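Local coordinates for protein endoglucanase (Komagataeibacter sucrofermentans, PDB 6VC5) that probably hydrolyses internal beta-1,4-glucosidic linkages in cellulose, lichenin and cereal beta-glucans, as a member of glycosyl hydrolase family 8, at residues A[31-43]-A[52-64]. Sequence-based numbering, arbitrary orientation.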
loop_
_atom_site.group_PDB
_atom_site.type_symbol
_atom_site.label_atom_id
_atom_site.label_comp_id
_atom_site.label_asym_id
_atom_site.label_seq_id
_atom_site.Cartn_x
_atom_site.Cartn_y
_atom_site.Cartn_z
ATOM N N SER A 31 -2.729 10.846 12.659
ATOM C CA SER A 31 -1.892 9.696 12.346
ATOM C C SER A 31 -2.808 8.616 11.799
ATOM O O SER A 31 -3.978 8.533 12.177
ATOM C CB SER A 31 -1.155 9.158 13.575
ATOM O OG SER A 31 -0.061 10.000 13.934
ATOM N N HIS A 32 -2.290 7.807 10.880
ATOM C CA HIS A 32 -3.082 6.823 10.139
ATOM C C HIS A 32 -2.498 5.440 10.334
ATOM O O HIS A 32 -1.327 5.311 10.601
ATOM C CB HIS A 32 -3.069 7.130 8.633
ATOM C CG HIS A 32 -3.734 8.413 8.268
ATOM N ND1 HIS A 32 -3.094 9.397 7.560
ATOM C CD2 HIS A 32 -4.981 8.875 8.508
ATOM C CE1 HIS A 32 -3.918 10.417 7.384
ATOM N NE2 HIS A 32 -5.068 10.126 7.952
ATOM N N SER A 33 -3.312 4.408 10.176
ATOM C CA SER A 33 -2.757 3.055 10.231
ATOM C C SER A 33 -1.738 2.833 9.118
ATOM O O SER A 33 -0.734 2.147 9.322
ATOM C CB SER A 33 -3.862 1.985 10.206
ATOM O OG SER A 33 -4.590 2.006 8.983
ATOM N N GLU A 34 -1.960 3.423 7.941
ATOM C CA GLU A 34 -0.997 3.286 6.857
ATOM C C GLU A 34 0.329 3.941 7.233
ATOM O O GLU A 34 1.401 3.393 6.964
ATOM C CB GLU A 34 -1.575 3.913 5.585
ATOM C CG GLU A 34 -0.663 3.888 4.365
ATOM C CD GLU A 34 -1.281 4.586 3.152
ATOM O OE1 GLU A 34 -2.406 5.129 3.276
ATOM O OE2 GLU A 34 -0.644 4.585 2.072
ATOM N N GLY A 35 0.268 5.099 7.890
ATOM C CA GLY A 35 1.488 5.783 8.294
ATOM C C GLY A 35 2.260 5.050 9.377
ATOM O O GLY A 35 3.489 4.993 9.344
ATOM N N GLN A 36 1.556 4.515 10.374
ATOM C CA GLN A 36 2.249 3.699 11.369
ATOM C C GLN A 36 2.857 2.470 10.698
ATOM O O GLN A 36 3.989 2.059 11.008
ATOM C CB GLN A 36 1.277 3.281 12.475
ATOM C CG GLN A 36 0.636 4.439 13.253
ATOM C CD GLN A 36 1.657 5.334 13.924
ATOM O OE1 GLN A 36 1.721 6.524 13.645
ATOM N NE2 GLN A 36 2.466 4.758 14.818
ATOM N N GLY A 37 2.133 1.909 9.724
ATOM C CA GLY A 37 2.645 0.768 8.995
ATOM C C GLY A 37 3.913 1.085 8.230
ATOM O O GLY A 37 4.852 0.285 8.218
ATOM N N TYR A 38 3.961 2.256 7.587
ATOM C CA TYR A 38 5.188 2.670 6.909
ATOM C C TYR A 38 6.330 2.843 7.900
ATOM O O TYR A 38 7.463 2.425 7.636
ATOM C CB TYR A 38 4.976 3.970 6.121
ATOM C CG TYR A 38 4.115 3.839 4.887
ATOM C CD1 TYR A 38 4.166 2.704 4.087
ATOM C CD2 TYR A 38 3.262 4.867 4.521
ATOM C CE1 TYR A 38 3.372 2.591 2.956
ATOM C CE2 TYR A 38 2.472 4.768 3.397
ATOM C CZ TYR A 38 2.521 3.630 2.623
ATOM O OH TYR A 38 1.710 3.548 1.506
ATOM N N GLY A 39 6.062 3.497 9.034
ATOM C CA GLY A 39 7.107 3.677 10.028
ATOM C C GLY A 39 7.657 2.352 10.518
ATOM O O GLY A 39 8.873 2.177 10.641
ATOM N N MET A 40 6.761 1.393 10.767
ATOM C CA MET A 40 7.178 0.064 11.201
ATOM C C MET A 40 7.947 -0.665 10.099
ATOM O O MET A 40 8.993 -1.280 10.350
ATOM C CB MET A 40 5.938 -0.717 11.629
ATOM C CG MET A 40 5.324 -0.209 12.927
ATOM S SD MET A 40 3.696 -0.985 13.230
ATOM C CE MET A 40 4.179 -2.731 13.507
ATOM N N LEU A 41 7.451 -0.589 8.860
ATOM C CA LEU A 41 8.121 -1.293 7.767
ATOM C C LEU A 41 9.510 -0.715 7.504
ATOM O O LEU A 41 10.480 -1.461 7.295
ATOM C CB LEU A 41 7.260 -1.222 6.504
ATOM C CG LEU A 41 7.692 -2.123 5.338
ATOM C CD1 LEU A 41 7.318 -3.566 5.651
ATOM C CD2 LEU A 41 7.050 -1.667 4.035
ATOM N N PHE A 42 9.617 0.621 7.460
ATOM C CA PHE A 42 10.901 1.252 7.158
ATOM C C PHE A 42 11.914 1.025 8.280
ATOM O O PHE A 42 13.099 0.786 8.015
ATOM C CB PHE A 42 10.730 2.755 6.920
ATOM C CG PHE A 42 9.757 3.130 5.818
ATOM C CD1 PHE A 42 9.348 2.221 4.860
ATOM C CD2 PHE A 42 9.257 4.423 5.764
ATOM C CE1 PHE A 42 8.443 2.594 3.853
ATOM C CE2 PHE A 42 8.364 4.800 4.771
ATOM C CZ PHE A 42 7.952 3.874 3.820
ATOM N N SER A 43 11.474 1.124 9.542
ATOM C CA SER A 43 12.376 0.894 10.665
ATOM C C SER A 43 12.811 -0.565 10.749
ATOM O O SER A 43 13.965 -0.845 11.089
ATOM C CB SER A 43 11.755 1.392 11.977
ATOM O OG SER A 43 10.586 0.683 12.317
ATOM N N PHE A 52 11.165 1.027 15.892
ATOM C CA PHE A 52 10.112 0.059 15.594
ATOM C C PHE A 52 9.263 -0.203 16.828
ATOM O O PHE A 52 8.025 -0.172 16.764
ATOM C CB PHE A 52 10.715 -1.263 15.101
ATOM C CG PHE A 52 9.669 -2.299 14.763
ATOM C CD1 PHE A 52 9.197 -2.411 13.462
ATOM C CD2 PHE A 52 9.092 -3.089 15.750
ATOM C CE1 PHE A 52 8.216 -3.328 13.132
ATOM C CE2 PHE A 52 8.085 -3.993 15.435
ATOM C CZ PHE A 52 7.647 -4.115 14.127
ATOM N N GLU A 53 9.928 -0.447 17.963
ATOM C CA GLU A 53 9.245 -0.850 19.190
ATOM C C GLU A 53 8.191 0.170 19.605
ATOM O O GLU A 53 7.053 -0.195 19.923
ATOM C CB GLU A 53 10.279 -1.049 20.310
ATOM C CG GLU A 53 9.878 -2.039 21.406
ATOM C CD GLU A 53 11.059 -2.866 21.919
ATOM O OE1 GLU A 53 10.846 -3.805 22.722
ATOM O OE2 GLU A 53 12.206 -2.586 21.505
ATOM N N VAL A 54 8.548 1.462 19.589
ATOM C CA VAL A 54 7.603 2.496 20.022
ATOM C C VAL A 54 6.520 2.760 18.971
ATOM O O VAL A 54 5.379 3.076 19.323
ATOM C CB VAL A 54 8.303 3.789 20.490
ATOM C CG1 VAL A 54 9.193 3.510 21.722
ATOM C CG2 VAL A 54 9.091 4.440 19.371
ATOM N N ILE A 55 6.847 2.657 17.675
ATOM C CA ILE A 55 5.820 2.855 16.648
ATOM C C ILE A 55 4.750 1.769 16.742
ATOM O O ILE A 55 3.549 2.051 16.682
ATOM C CB ILE A 55 6.455 2.918 15.249
ATOM C CG1 ILE A 55 7.464 4.061 15.153
ATOM C CG2 ILE A 55 5.346 3.068 14.187
ATOM C CD1 ILE A 55 8.412 3.913 13.974
ATOM N N TRP A 56 5.171 0.519 16.932
ATOM C CA TRP A 56 4.215 -0.570 17.104
ATOM C C TRP A 56 3.404 -0.432 18.395
ATOM O O TRP A 56 2.182 -0.595 18.379
ATOM C CB TRP A 56 4.936 -1.916 17.018
ATOM C CG TRP A 56 4.113 -3.102 17.459
ATOM C CD1 TRP A 56 4.513 -4.083 18.333
ATOM C CD2 TRP A 56 2.788 -3.469 17.033
ATOM N NE1 TRP A 56 3.521 -5.012 18.485
ATOM C CE2 TRP A 56 2.449 -4.659 17.711
ATOM C CE3 TRP A 56 1.842 -2.893 16.176
ATOM C CZ2 TRP A 56 1.214 -5.294 17.544
ATOM C CZ3 TRP A 56 0.612 -3.538 16.010
ATOM C CH2 TRP A 56 0.317 -4.720 16.694
ATOM N N VAL A 57 4.055 -0.140 19.526
ATOM C CA VAL A 57 3.298 0.006 20.770
ATOM C C VAL A 57 2.255 1.115 20.646
ATOM O O VAL A 57 1.111 0.963 21.100
ATOM C CB VAL A 57 4.237 0.211 21.975
ATOM C CG1 VAL A 57 3.448 0.626 23.197
ATOM C CG2 VAL A 57 4.977 -1.077 22.265
ATOM N N TRP A 58 2.609 2.231 19.998
ATOM C CA TRP A 58 1.622 3.290 19.815
ATOM C C TRP A 58 0.447 2.809 18.968
ATOM O O TRP A 58 -0.722 3.039 19.317
ATOM C CB TRP A 58 2.250 4.548 19.207
ATOM C CG TRP A 58 1.306 5.727 19.294
ATOM C CD1 TRP A 58 1.231 6.642 20.302
ATOM C CD2 TRP A 58 0.260 6.066 18.365
ATOM N NE1 TRP A 58 0.222 7.546 20.041
ATOM C CE2 TRP A 58 -0.392 7.207 18.866
ATOM C CE3 TRP A 58 -0.175 5.517 17.154
ATOM C CZ2 TRP A 58 -1.458 7.818 18.188
ATOM C CZ3 TRP A 58 -1.236 6.126 16.484
ATOM C CH2 TRP A 58 -1.861 7.264 17.007
ATOM N N ALA A 59 0.733 2.125 17.856
ATOM C CA ALA A 59 -0.346 1.668 16.980
ATOM C C ALA A 59 -1.229 0.637 17.677
ATOM O O ALA A 59 -2.458 0.661 17.540
ATOM C CB ALA A 59 0.229 1.077 15.697
ATOM N N ARG A 60 -0.617 -0.306 18.399
ATOM C CA ARG A 60 -1.401 -1.322 19.092
ATOM C C ARG A 60 -2.283 -0.689 20.158
ATOM O O ARG A 60 -3.469 -1.026 20.282
ATOM C CB ARG A 60 -0.451 -2.339 19.719
ATOM C CG ARG A 60 -1.137 -3.557 20.302
ATOM C CD ARG A 60 -0.112 -4.447 20.995
ATOM N NE ARG A 60 0.435 -3.808 22.191
ATOM C CZ ARG A 60 1.641 -4.056 22.695
ATOM N NH1 ARG A 60 2.440 -4.939 22.112
ATOM N NH2 ARG A 60 2.048 -3.418 23.786
ATOM N N THR A 61 -1.725 0.261 20.914
ATOM C CA THR A 61 -2.439 0.887 22.020
ATOM C C THR A 61 -3.585 1.762 21.533
ATOM O O THR A 61 -4.669 1.756 22.126
ATOM C CB THR A 61 -1.455 1.722 22.835
ATOM O OG1 THR A 61 -0.431 0.869 23.361
ATOM C CG2 THR A 61 -2.169 2.460 23.981
ATOM N N ASN A 62 -3.373 2.511 20.454
ATOM C CA ASN A 62 -4.320 3.551 20.077
ATOM C C ASN A 62 -5.223 3.194 18.910
ATOM O O ASN A 62 -6.337 3.736 18.832
ATOM C CB ASN A 62 -3.589 4.861 19.762
ATOM C CG ASN A 62 -2.963 5.477 20.989
ATOM O OD1 ASN A 62 -3.640 6.153 21.771
ATOM N ND2 ASN A 62 -1.674 5.233 21.186
ATOM N N LEU A 63 -4.785 2.318 18.004
ATOM C CA LEU A 63 -5.540 2.016 16.793
ATOM C C LEU A 63 -6.087 0.599 16.723
ATOM O O LEU A 63 -7.121 0.395 16.091
ATOM C CB LEU A 63 -4.697 2.271 15.529
ATOM C CG LEU A 63 -4.202 3.700 15.299
ATOM C CD1 LEU A 63 -3.367 3.736 14.009
ATOM C CD2 LEU A 63 -5.372 4.663 15.234
ATOM N N GLN A 64 -5.431 -0.395 17.325
ATOM C CA GLN A 64 -5.904 -1.766 17.144
ATOM C C GLN A 64 -7.259 -1.983 17.808
ATOM O O GLN A 64 -7.525 -1.481 18.908
ATOM C CB GLN A 64 -4.878 -2.792 17.639
ATOM C CG GLN A 64 -5.212 -4.194 17.114
ATOM C CD GLN A 64 -4.091 -5.181 17.350
ATOM O OE1 GLN A 64 -3.493 -5.213 18.429
ATOM N NE2 GLN A 64 -3.802 -6.006 16.342
#
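Met40 reaches across from helix 33-43 and lies along the flank of helix 52-62, touching Phe52, Ile55 and Trp56 in turn. Its CB rests 3.8 Å from CE1 of Phe52. CG comes next, 3.5 Å from Ile55 CG2, the two side chains running by one another with opposite headings. The chain runs extended through chi2 and carries SD up to Trp56 in an oblique Met-aromatic contact. A bend at chi3 (66°) then brings the methyl in, so that Met40 CE ends 3.6 Å from Trp56 CE3 and also reaches CZ of Phe52. The carbonyl oxygen of the same methionine lies at the edge of the Phe52 ring, in its plane, with Met40 O 3.3 Å from Phe52 CD1.

Ile55 answers as a knob, set in a hole formed by Gln36, Gly39, Met40 and Ser43; its CD1 lies 3.8 Å from Gly39 O, where the glycine adds no side chain of its own. Further along, the Gln36 side chain crosses that of Trp58 at about a right angle, with the amide plane turned 49° from the indole. Gln36 NE2 makes a weak hydrogen bond to Ile55 O (3.5 Å), but the amide is held mainly by the backbone of Gly20 and Ile22. Leu63 CD1 closes this end, 3.9 Å from Ser33 CA.

Phe52 also touches Ala103 of helix 90-106, and Tyr112 meets both Phe52 and Trp56. Helices 33-43 and 52-62 form a buried antiparallel hairpin, their axes 9.0 Å apart at 156°, as in the (alpha/alpha)6 barrel of family 8 glycosidases.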